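Side-chain contacts in pseudoazurin (Blue copper protein) (Sinorhizobium meliloti, PDB 3TU6), which binds one copper ion per subunit and, as a blue copper protein of the cupredoxin family, probably carries electrons in the bacterial periplasm: residues V75-C80 and E117-E122; D31-V36 and G90-G95; N10-A13 and M18-E21; P22-A27 and A121-G126. All coordinates share one frame; numbering follows the deposited sequence.

Contact 1: V75-C80 and E117-E122. With CU (copper (II) ion), chain B.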
loop_
_atom_site.group_PDB
_atom_site.type_symbol
_atom_site.label_atom_id
_atom_site.label_comp_id
_atom_site.label_asym_id
_atom_site.label_seq_id
_atom_site.Cartn_x
_atom_site.Cartn_y
_atom_site.Cartn_z
ATOM N N VAL A 75 7.724 5.220 -4.247
ATOM C CA VAL A 75 6.770 4.146 -4.005
ATOM C C VAL A 75 6.745 3.793 -2.521
ATOM O O VAL A 75 7.793 3.580 -1.908
ATOM C CB VAL A 75 7.127 2.882 -4.810
ATOM C CG1 VAL A 75 6.074 1.802 -4.600
ATOM C CG2 VAL A 75 7.267 3.217 -6.287
ATOM N N TYR A 76 5.540 3.742 -1.957
ATOM C CA TYR A 76 5.330 3.358 -0.568
ATOM C C TYR A 76 4.652 1.989 -0.537
ATOM O O TYR A 76 3.510 1.855 -0.978
ATOM C CB TYR A 76 4.445 4.386 0.139
ATOM C CG TYR A 76 5.077 5.752 0.322
ATOM C CD1 TYR A 76 5.265 6.610 -0.762
ATOM C CD2 TYR A 76 5.468 6.194 1.582
ATOM C CE1 TYR A 76 5.838 7.865 -0.593
ATOM C CE2 TYR A 76 6.042 7.445 1.758
ATOM C CZ TYR A 76 6.223 8.276 0.670
ATOM O OH TYR A 76 6.793 9.515 0.850
ATOM N N MET A 77 5.358 0.979 -0.030
ATOM C CA MET A 77 4.804 -0.368 0.108
ATOM C C MET A 77 4.329 -0.587 1.541
ATOM O O MET A 77 5.119 -0.495 2.483
ATOM C CB MET A 77 5.850 -1.425 -0.251
ATOM C CG MET A 77 6.403 -1.311 -1.667
ATOM S SD MET A 77 5.170 -1.519 -2.967
ATOM C CE MET A 77 4.677 -3.225 -2.716
ATOM N N TYR A 78 3.038 -0.873 1.694
ATOM C CA TYR A 78 2.423 -1.058 3.009
ATOM C C TYR A 78 1.669 -2.386 3.069
ATOM O O TYR A 78 1.411 -3.011 2.037
ATOM C CB TYR A 78 1.492 0.115 3.329
ATOM C CG TYR A 78 0.263 0.204 2.451
ATOM C CD1 TYR A 78 -0.905 -0.470 2.791
ATOM C CD2 TYR A 78 0.267 0.964 1.283
ATOM C CE1 TYR A 78 -2.031 -0.400 1.993
ATOM C CE2 TYR A 78 -0.864 1.049 0.479
ATOM C CZ TYR A 78 -2.010 0.364 0.841
ATOM O OH TYR A 78 -3.137 0.436 0.058
ATOM N N GLN A 79 1.309 -2.805 4.280
ATOM C CA GLN A 79 0.712 -4.122 4.493
ATOM C C GLN A 79 -0.368 -4.121 5.567
ATOM O O GLN A 79 -0.478 -3.179 6.354
ATOM C CB GLN A 79 1.801 -5.121 4.895
ATOM C CG GLN A 79 2.448 -4.831 6.252
ATOM C CD GLN A 79 3.470 -5.877 6.655
ATOM O OE1 GLN A 79 4.285 -6.314 5.842
ATOM N NE2 GLN A 79 3.435 -6.278 7.920
ATOM N N CYS A 80 -1.157 -5.192 5.580
ATOM C CA CYS A 80 -2.028 -5.522 6.700
ATOM C C CYS A 80 -1.355 -6.646 7.478
ATOM O O CYS A 80 -1.151 -7.733 6.941
ATOM C CB CYS A 80 -3.400 -5.982 6.204
ATOM S SG CYS A 80 -4.485 -6.605 7.506
ATOM N N GLU A 117 4.388 -8.662 -7.078
ATOM C CA GLU A 117 4.642 -8.823 -8.513
ATOM C C GLU A 117 3.504 -8.263 -9.373
ATOM O O GLU A 117 3.752 -7.673 -10.425
ATOM C CB GLU A 117 4.884 -10.297 -8.856
ATOM C CG GLU A 117 6.255 -10.812 -8.417
ATOM C CD GLU A 117 6.430 -12.309 -8.621
ATOM O OE1 GLU A 117 5.583 -12.934 -9.297
ATOM O OE2 GLU A 117 7.422 -12.865 -8.104
ATOM N N LYS A 118 2.264 -8.449 -8.920
ATOM C CA LYS A 118 1.097 -7.876 -9.594
ATOM C C LYS A 118 1.091 -6.350 -9.481
ATOM O O LYS A 118 0.761 -5.653 -10.442
ATOM C CB LYS A 118 -0.197 -8.443 -9.006
ATOM N N ILE A 119 1.457 -5.844 -8.305
ATOM C CA ILE A 119 1.525 -4.402 -8.059
ATOM C C ILE A 119 2.601 -3.732 -8.913
ATOM O O ILE A 119 2.360 -2.674 -9.494
ATOM C CB ILE A 119 1.780 -4.096 -6.563
ATOM C CG1 ILE A 119 0.519 -4.380 -5.743
ATOM C CG2 ILE A 119 2.196 -2.642 -6.369
ATOM C CD1 ILE A 119 0.765 -4.460 -4.253
ATOM N N PHE A 120 3.777 -4.352 -8.995
ATOM C CA PHE A 120 4.886 -3.794 -9.776
ATOM C C PHE A 120 4.625 -3.828 -11.283
ATOM O O PHE A 120 5.049 -2.925 -12.004
ATOM C CB PHE A 120 6.200 -4.516 -9.455
ATOM C CG PHE A 120 6.667 -4.329 -8.034
ATOM C CD1 PHE A 120 6.798 -3.054 -7.492
ATOM C CD2 PHE A 120 6.995 -5.424 -7.245
ATOM C CE1 PHE A 120 7.229 -2.878 -6.186
ATOM C CE2 PHE A 120 7.427 -5.253 -5.936
ATOM C CZ PHE A 120 7.546 -3.978 -5.410
ATOM N N ALA A 121 3.934 -4.863 -11.757
ATOM C CA ALA A 121 3.519 -4.929 -13.162
ATOM C C ALA A 121 2.487 -3.843 -13.476
ATOM O O ALA A 121 2.507 -3.252 -14.560
ATOM C CB ALA A 121 2.957 -6.305 -13.493
ATOM N N GLU A 122 1.597 -3.580 -12.521
ATOM C CA GLU A 122 0.559 -2.560 -12.672
ATOM C C GLU A 122 1.165 -1.158 -12.767
ATOM O O GLU A 122 0.736 -0.348 -13.588
ATOM C CB GLU A 122 -0.434 -2.632 -11.502
ATOM C CG GLU A 122 -1.699 -1.794 -11.688
ATOM C CD GLU A 122 -2.697 -1.951 -10.546
ATOM O OE1 GLU A 122 -3.362 -0.950 -10.199
ATOM O OE2 GLU A 122 -2.824 -3.066 -9.993
HETATM CU CU CU B . -6.300 -7.425 6.486
#
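The end of the Met77 side chain lies against the ring of Phe120 and the tip of Ile119. Methyl CE of Met77 makes the closest touch to both, 4.0 Å from CZ of Phe120 and 4.4 Å from CD1 of Ile119. SD of Met77 stands 5.0 Å from the centroid of the Phe120 ring, on a line 54° off the ring normal, which makes this an oblique Met-aromatic contact. Bends at chi2 (-62°) and chi3 (-65°) fold the thioether, and an unbranched chain that can bend in this way suits a place where sulfur and methyl must fit against both ring and isoleucine. CA of Met77 and CA of Ile119 are 9.7 Å apart, and no hydrogen bond joins the two segments. Helix 112-125 packs in this way on the outer face of one sheet of the cupredoxin beta sandwich. Ala91 on the adjoining strand touches both Met77 and Ile119, its small methyl consistent with the close approach of the helix, while Leu100 and Val103 of helix 100-104 close in on Phe120. Across the strand, Tyr78 turns into the sandwich and meets Phe20 and Phe35 edge-to-face. Just beyond the strand's end, SG of Cys80 binds the copper ion at 2.2 Å, the thiolate of a blue copper site completed by His42, His83 and Met88.

Contact 2: D31-V36 and G90-G95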
loop_
_atom_site.group_PDB
_atom_site.type_symbol
_atom_site.label_atom_id
_atom_site.label_comp_id
_atom_site.label_asym_id
_atom_site.label_seq_id
_atom_site.Cartn_x
_atom_site.Cartn_y
_atom_site.Cartn_z
ATOM N N ASP A 31 -0.097 15.057 -1.223
ATOM C CA ASP A 31 -1.437 14.470 -1.117
ATOM C C ASP A 31 -1.540 13.572 0.115
ATOM O O ASP A 31 -0.524 13.193 0.705
ATOM C CB ASP A 31 -1.774 13.650 -2.371
ATOM C CG ASP A 31 -1.942 14.508 -3.619
ATOM O OD1 ASP A 31 -2.151 15.736 -3.500
ATOM O OD2 ASP A 31 -1.880 13.942 -4.732
ATOM N N THR A 32 -2.772 13.240 0.496
ATOM C CA THR A 32 -3.029 12.328 1.610
ATOM C C THR A 32 -3.832 11.111 1.159
ATOM O O THR A 32 -4.610 11.187 0.206
ATOM C CB THR A 32 -3.806 13.021 2.751
ATOM O OG1 THR A 32 -5.096 13.433 2.282
ATOM C CG2 THR A 32 -3.042 14.231 3.270
ATOM N N VAL A 33 -3.628 9.995 1.854
ATOM C CA VAL A 33 -4.412 8.781 1.648
ATOM C C VAL A 33 -5.003 8.335 2.984
ATOM O O VAL A 33 -4.274 8.147 3.958
ATOM C CB VAL A 33 -3.553 7.641 1.057
ATOM C CG1 VAL A 33 -4.302 6.314 1.111
ATOM C CG2 VAL A 33 -3.150 7.967 -0.369
ATOM N N THR A 34 -6.325 8.180 3.018
ATOM C CA THR A 34 -7.034 7.738 4.214
ATOM C C THR A 34 -7.497 6.300 4.036
ATOM O O THR A 34 -8.112 5.957 3.024
ATOM C CB THR A 34 -8.258 8.628 4.500
ATOM O OG1 THR A 34 -7.836 9.990 4.650
ATOM C CG2 THR A 34 -8.978 8.173 5.763
ATOM N N PHE A 35 -7.200 5.459 5.022
ATOM C CA PHE A 35 -7.602 4.058 4.980
ATOM C C PHE A 35 -8.961 3.886 5.642
ATOM O O PHE A 35 -9.205 4.433 6.711
ATOM C CB PHE A 35 -6.535 3.180 5.632
ATOM C CG PHE A 35 -5.283 3.083 4.817
ATOM C CD1 PHE A 35 -5.156 2.099 3.854
ATOM C CD2 PHE A 35 -4.257 4.002 4.974
ATOM C CE1 PHE A 35 -4.017 2.011 3.079
ATOM C CE2 PHE A 35 -3.107 3.921 4.199
ATOM C CZ PHE A 35 -2.990 2.921 3.246
ATOM N N VAL A 36 -9.843 3.139 4.983
ATOM C CA VAL A 36 -11.226 2.986 5.424
ATOM C C VAL A 36 -11.468 1.550 5.874
ATOM O O VAL A 36 -11.176 0.604 5.140
ATOM C CB VAL A 36 -12.211 3.332 4.286
ATOM C CG1 VAL A 36 -13.650 3.327 4.795
ATOM C CG2 VAL A 36 -11.860 4.685 3.674
ATOM N N GLY A 90 -0.523 -3.302 -0.322
ATOM C CA GLY A 90 -0.881 -2.263 -1.281
ATOM C C GLY A 90 0.276 -1.321 -1.528
ATOM O O GLY A 90 1.298 -1.383 -0.839
ATOM N N ALA A 91 0.111 -0.443 -2.510
ATOM C CA ALA A 91 1.143 0.520 -2.868
ATOM C C ALA A 91 0.565 1.922 -3.011
ATOM O O ALA A 91 -0.582 2.092 -3.431
ATOM C CB ALA A 91 1.822 0.100 -4.161
ATOM N N ILE A 92 1.364 2.917 -2.640
ATOM C CA ILE A 92 1.060 4.312 -2.929
ATOM C C ILE A 92 2.245 4.882 -3.693
ATOM O O ILE A 92 3.354 4.947 -3.162
ATOM C CB ILE A 92 0.835 5.149 -1.652
ATOM C CG1 ILE A 92 -0.229 4.507 -0.762
ATOM C CG2 ILE A 92 0.432 6.571 -2.021
ATOM C CD1 ILE A 92 -0.497 5.278 0.516
ATOM N N VAL A 93 2.010 5.270 -4.944
ATOM C CA VAL A 93 3.044 5.881 -5.773
ATOM C C VAL A 93 2.868 7.396 -5.734
ATOM O O VAL A 93 1.817 7.915 -6.119
ATOM C CB VAL A 93 2.972 5.378 -7.228
ATOM C CG1 VAL A 93 4.126 5.938 -8.046
ATOM C CG2 VAL A 93 2.981 3.852 -7.263
ATOM N N VAL A 94 3.897 8.092 -5.252
ATOM C CA VAL A 94 3.867 9.543 -5.102
ATOM C C VAL A 94 4.816 10.169 -6.118
ATOM O O VAL A 94 6.027 9.964 -6.047
ATOM C CB VAL A 94 4.284 9.964 -3.680
ATOM C CG1 VAL A 94 4.110 11.464 -3.493
ATOM C CG2 VAL A 94 3.478 9.197 -2.641
ATOM N N GLY A 95 4.264 10.924 -7.064
ATOM C CA GLY A 95 5.057 11.487 -8.153
ATOM C C GLY A 95 5.626 10.379 -9.021
ATOM O O GLY A 95 4.895 9.478 -9.436
#
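Ile92 faces Val33 across the interior, and the two side chains meet tip to tip. From CB, Ile92 divides into a short and a long branch. The short one, methyl CG2, comes within 4.2 Å of CG2 of Val33. The long one leaves CB with CG1 anti to the carbonyl carbon (chi1 -54°) and runs on fully extended (chi2 180°), which carries CD1 to the Val33 side chain. There CD1 of Ile92 settles against the fork of the valine, 3.9 Å from CG2 of Val33 and 4.0 Å from CG1 of Val33. The same methyl also reaches the far end of a ring, 4.4 Å from CZ of Phe35, which it approaches obliquely. Val33 links these groups: its CG1 sits 4.0 Å above one face of the Phe35 ring, offset toward the rim, while its CG2 receives the isoleucine.

Everything that touches is hydrocarbon, and the strands exchange no hydrogen bond, as expected of strands from the two facing sheets of a sandwich. With CA of Val33 and CA of Ile92 8.4 Å apart, a branched residue on each side fills the interval, and the beta-branching of both suits the extended backbone. Thr34, the next residue along, points the other way and bonds to Thr67. Leu70 touches both Val33 and Ile92, Val6 of strand 3-9 lies beside Val33, and Tyr76 and Tyr78 of strand 74-79 flank Ile92. On the reverse side of strand 89-94, Ala91 touches Ile119 and Val93 touches Ile123, both of helix 112-125.

Contact 3: N10-A13 and M18-E21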
loop_
_atom_site.group_PDB
_atom_site.type_symbol
_atom_site.label_atom_id
_atom_site.label_comp_id
_atom_site.label_asym_id
_atom_site.label_seq_id
_atom_site.Cartn_x
_atom_site.Cartn_y
_atom_site.Cartn_z
ATOM N N ASN A 10 -12.460 -7.526 3.043
ATOM C CA ASN A 10 -12.353 -8.982 3.047
ATOM C C ASN A 10 -12.419 -9.540 1.630
ATOM O O ASN A 10 -11.682 -10.464 1.289
ATOM C CB ASN A 10 -13.466 -9.610 3.897
ATOM C CG ASN A 10 -13.293 -9.348 5.382
ATOM O OD1 ASN A 10 -12.354 -8.673 5.806
ATOM N ND2 ASN A 10 -14.203 -9.887 6.182
ATOM N N LYS A 11 -13.310 -8.975 0.816
ATOM C CA LYS A 11 -13.491 -9.397 -0.572
ATOM C C LYS A 11 -13.508 -8.174 -1.489
ATOM O O LYS A 11 -14.330 -7.274 -1.313
ATOM C CB LYS A 11 -14.798 -10.183 -0.711
ATOM C CG LYS A 11 -15.075 -10.752 -2.101
ATOM C CD LYS A 11 -14.103 -11.859 -2.470
ATOM C CE LYS A 11 -14.531 -12.560 -3.750
ATOM N NZ LYS A 11 -13.581 -13.635 -4.146
ATOM N N ALA A 12 -12.599 -8.150 -2.462
ATOM C CA ALA A 12 -12.484 -7.032 -3.401
ATOM C C ALA A 12 -13.361 -7.247 -4.633
ATOM O O ALA A 12 -13.978 -8.300 -4.794
ATOM C CB ALA A 12 -11.031 -6.842 -3.815
ATOM N N ALA A 13 -13.403 -6.238 -5.501
ATOM C CA ALA A 13 -14.171 -6.310 -6.746
ATOM C C ALA A 13 -13.591 -7.336 -7.721
ATOM O O ALA A 13 -14.339 -8.062 -8.379
ATOM C CB ALA A 13 -14.233 -4.938 -7.406
ATOM N N MET A 18 -8.933 -10.709 1.250
ATOM C CA MET A 18 -8.075 -9.843 2.069
ATOM C C MET A 18 -7.303 -8.887 1.156
ATOM O O MET A 18 -6.187 -9.190 0.715
ATOM C CB MET A 18 -7.112 -10.656 2.951
ATOM C CG MET A 18 -7.746 -11.802 3.738
ATOM S SD MET A 18 -9.039 -11.285 4.884
ATOM C CE MET A 18 -10.506 -11.754 3.974
ATOM N N ALA A 19 -7.898 -7.731 0.871
ATOM C CA ALA A 19 -7.353 -6.832 -0.144
ATOM C C ALA A 19 -7.574 -5.355 0.165
ATOM O O ALA A 19 -8.611 -4.971 0.706
ATOM C CB ALA A 19 -7.954 -7.170 -1.503
ATOM N N PHE A 20 -6.584 -4.538 -0.188
ATOM C CA PHE A 20 -6.747 -3.090 -0.218
ATOM C C PHE A 20 -7.286 -2.699 -1.593
ATOM O O PHE A 20 -6.766 -3.158 -2.614
ATOM C CB PHE A 20 -5.416 -2.383 0.034
ATOM C CG PHE A 20 -4.859 -2.598 1.413
ATOM C CD1 PHE A 20 -5.377 -1.910 2.503
ATOM C CD2 PHE A 20 -3.800 -3.474 1.620
ATOM C CE1 PHE A 20 -4.854 -2.101 3.779
ATOM C CE2 PHE A 20 -3.274 -3.668 2.891
ATOM C CZ PHE A 20 -3.801 -2.983 3.971
ATOM N N GLU A 21 -8.327 -1.866 -1.608
ATOM C CA GLU A 21 -8.941 -1.404 -2.853
ATOM C C GLU A 21 -9.006 0.123 -2.880
ATOM O O GLU A 21 -9.681 0.733 -2.046
ATOM C CB GLU A 21 -10.346 -1.990 -3.009
ATOM C CG GLU A 21 -11.003 -1.663 -4.346
ATOM C CD GLU A 21 -12.307 -2.405 -4.556
ATOM O OE1 GLU A 21 -12.499 -3.467 -3.929
ATOM O OE2 GLU A 21 -13.140 -1.926 -5.354
#
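Met18 curls back toward Asn10 because its chain is bent at chi2 (-60°) and again at chi3, so that methyl CE comes against the asparagine although the side chain sets off away from it. CE of Met18 lies 3.2 Å from O of Asn10 and 3.7 Å from CB of Asn10, meeting both its backbone and its side chain. The backbone closes the turn: N of Met18 donates to O of Asn10 at 2.8 Å. The N-H points almost straight at the oxygen (171°), though it comes from above the carbonyl plane.

These residues close the connection of a beta hairpin, the loop that leads from strand 3-9 into the antiparallel strand 19-27, and the chain changes direction sharply at Asn10 and again at Met18. Farther into the loop two alanines meet, CB of Ala12 packing 3.9 Å from CB of Ala19; their small size suits so close an approach. Glu21, deposited in two conformers, spans the opening with an extended chain; in the one given here its OE1 makes a weak hydrogen bond with N of Ala13 (3.3 Å), a doubtful tie rather than a firm clasp.

The polar end of Asn10 is used elsewhere, for its OD1 accepts from NE2 of the copper ligand His42. Met18 in turn touches His83 and Met88, two further ligands. The bond from Met18 holds the backbone of Asn10 in place, and the OD1 bond to His42 is consistent with a second-shell amide that steadies the imidazole, while the thioether lends the metal's surroundings an apolar neighbour.

Contact 4: P22-A27 and A121-G126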
loop_
_atom_site.group_PDB
_atom_site.type_symbol
_atom_site.label_atom_id
_atom_site.label_comp_id
_atom_site.label_asym_id
_atom_site.label_seq_id
_atom_site.Cartn_x
_atom_site.Cartn_y
_atom_site.Cartn_z
ATOM N N PRO A 22 -8.302 0.759 -3.840
ATOM C CA PRO A 22 -7.439 0.205 -4.888
ATOM C C PRO A 22 -6.097 -0.286 -4.342
ATOM O O PRO A 22 -5.626 0.206 -3.316
ATOM C CB PRO A 22 -7.236 1.390 -5.833
ATOM C CG PRO A 22 -7.360 2.568 -4.972
ATOM C CD PRO A 22 -8.393 2.227 -3.945
ATOM N N ALA A 23 -5.499 -1.255 -5.028
ATOM C CA ALA A 23 -4.200 -1.796 -4.633
ATOM C C ALA A 23 -3.073 -0.791 -4.875
ATOM O O ALA A 23 -2.066 -0.803 -4.164
ATOM C CB ALA A 23 -3.919 -3.090 -5.384
ATOM N N VAL A 24 -3.248 0.068 -5.879
ATOM C CA VAL A 24 -2.232 1.045 -6.267
ATOM C C VAL A 24 -2.840 2.442 -6.400
ATOM O O VAL A 24 -3.578 2.712 -7.350
ATOM C CB VAL A 24 -1.570 0.654 -7.608
ATOM C CG1 VAL A 24 -0.523 1.684 -8.015
ATOM C CG2 VAL A 24 -0.949 -0.729 -7.507
ATOM N N ILE A 25 -2.532 3.313 -5.439
ATOM C CA ILE A 25 -2.917 4.726 -5.495
ATOM C C ILE A 25 -1.834 5.518 -6.224
ATOM O O ILE A 25 -0.649 5.360 -5.931
ATOM C CB ILE A 25 -3.091 5.328 -4.078
ATOM C CG1 ILE A 25 -4.353 4.781 -3.404
ATOM C CG2 ILE A 25 -3.155 6.851 -4.137
ATOM C CD1 ILE A 25 -5.646 5.319 -3.983
ATOM N N ARG A 26 -2.246 6.361 -7.171
ATOM C CA ARG A 26 -1.323 7.253 -7.873
ATOM C C ARG A 26 -1.550 8.687 -7.408
ATOM O O ARG A 26 -2.511 9.339 -7.819
ATOM C CB ARG A 26 -1.498 7.139 -9.392
ATOM C CG ARG A 26 -1.333 5.727 -9.950
ATOM C CD ARG A 26 0.021 5.109 -9.608
ATOM N NE ARG A 26 1.145 5.870 -10.159
ATOM C CZ ARG A 26 1.798 5.578 -11.287
ATOM N NH1 ARG A 26 2.806 6.349 -11.678
ATOM N NH2 ARG A 26 1.460 4.529 -12.032
ATOM N N ALA A 27 -0.659 9.163 -6.543
ATOM C CA ALA A 27 -0.780 10.484 -5.936
ATOM C C ALA A 27 0.386 11.381 -6.331
ATOM O O ALA A 27 1.341 10.937 -6.969
ATOM C CB ALA A 27 -0.846 10.353 -4.424
ATOM N N ALA A 121 3.934 -4.863 -11.757
ATOM C CA ALA A 121 3.519 -4.929 -13.162
ATOM C C ALA A 121 2.487 -3.843 -13.476
ATOM O O ALA A 121 2.507 -3.252 -14.560
ATOM C CB ALA A 121 2.957 -6.305 -13.493
ATOM N N GLU A 122 1.597 -3.580 -12.521
ATOM C CA GLU A 122 0.559 -2.560 -12.672
ATOM C C GLU A 122 1.165 -1.158 -12.767
ATOM O O GLU A 122 0.736 -0.348 -13.588
ATOM C CB GLU A 122 -0.434 -2.632 -11.502
ATOM C CG GLU A 122 -1.699 -1.794 -11.688
ATOM C CD GLU A 122 -2.697 -1.951 -10.546
ATOM O OE1 GLU A 122 -3.362 -0.950 -10.199
ATOM O OE2 GLU A 122 -2.824 -3.066 -9.993
ATOM N N ILE A 123 2.165 -0.884 -11.932
ATOM C CA ILE A 123 2.844 0.414 -11.924
ATOM C C ILE A 123 3.683 0.619 -13.187
ATOM O O ILE A 123 3.635 1.681 -13.806
ATOM C CB ILE A 123 3.762 0.566 -10.688
ATOM C CG1 ILE A 123 2.933 0.615 -9.403
ATOM C CG2 ILE A 123 4.602 1.832 -10.791
ATOM C CD1 ILE A 123 3.761 0.463 -8.144
ATOM N N GLU A 124 4.447 -0.403 -13.561
ATOM C CA GLU A 124 5.375 -0.298 -14.687
ATOM C C GLU A 124 4.665 -0.302 -16.040
ATOM O O GLU A 124 4.871 0.603 -16.851
ATOM C CB GLU A 124 6.403 -1.431 -14.638
ATOM C CG GLU A 124 7.382 -1.329 -13.477
ATOM C CD GLU A 124 8.260 -2.559 -13.346
ATOM O OE1 GLU A 124 8.981 -2.883 -14.313
ATOM O OE2 GLU A 124 8.231 -3.200 -12.274
ATOM N N SER A 125 3.833 -1.315 -16.274
ATOM C CA SER A 125 3.241 -1.546 -17.599
ATOM C C SER A 125 1.721 -1.355 -17.670
ATOM O O SER A 125 1.146 -1.423 -18.756
ATOM C CB SER A 125 3.599 -2.955 -18.084
ATOM O OG SER A 125 3.038 -3.948 -17.243
ATOM N N GLY A 126 1.074 -1.124 -16.528
ATOM C CA GLY A 126 -0.382 -0.959 -16.482
ATOM C C GLY A 126 -1.104 -2.211 -16.014
ATOM O O GLY A 126 -2.026 -2.132 -15.199
HETATM O O HOH W 1 -5.119 -0.583 -8.078
#
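Water 1 is gripped from both segments, accepting from N of Val24 at 3.0 Å and donating to OE1 of Glu122 at 2.8 Å. The carboxylate can take part because CG of Glu122 swings to the side away from the backbone N (chi1 -169°) and the chain stays extended from there, reaching from the helix across to the strand. OE1 of Glu122 also lies 3.5 Å from CB of Val24, so the carboxylate oxygen rests against the valine flank. Were Glu122 shortened to an alanine, water 1 would probably lose the acceptor it has here, and a gap would be likely beside CB and CG2 of Val24.

While CB and CG2 face the carboxylate, CG1 of Val24 meets CG1 of Ile123 at 3.9 Å, the two side chains crossing at a slant. The last turn of helix 112-125 lies beside the 24-27 part of strand 19-27 in the cupredoxin sandwich, with the axes of 24-27 and 121-125 10.1 Å apart and 40° from parallel. Next to strand 19-27 runs strand 89-94, whose Val93 touches both Ile123 and Arg26. Beta-branched Val24 and Ile123 fill the angle between strand and helix, while the longer Arg26 folds over at the solvent side. CG2 of Ile123 stands over one face of its guanidinium, 4.3 Å from NH2 of Arg26.

At the helix end, O of Ala121 takes two bonds from Ser125, from N and from OG, arriving from opposite faces of the carbonyl plane. The OG bond to O of Ala121 measures 2.8 Å. Gly126 then leaves the helix with a positive phi that suits glycine.

Contacts 1 and 2 are buried and have no hydrogen bonds between their segments, with a Met-aromatic touch in contact 1 and plain hydrocarbon in contact 2. Contact 4 lies at the surface and contact 3 is partly buried; these add polar links, a bridging water in one and a backbone bond in the other. Contacts 1 and 4 share helix 112-125, Ile119 touching Val24 between them. Contact 2 spans the interior, while contact 1 lies behind the same wall, its strand 74-79 hydrogen-bonded to strand 89-94. That strand pairs in turn with strand 19-27, to which contacts 3 and 4 both belong. Two contacts bear on the copper: contact 1 supplies a ligand, contact 3 a second-shell partner.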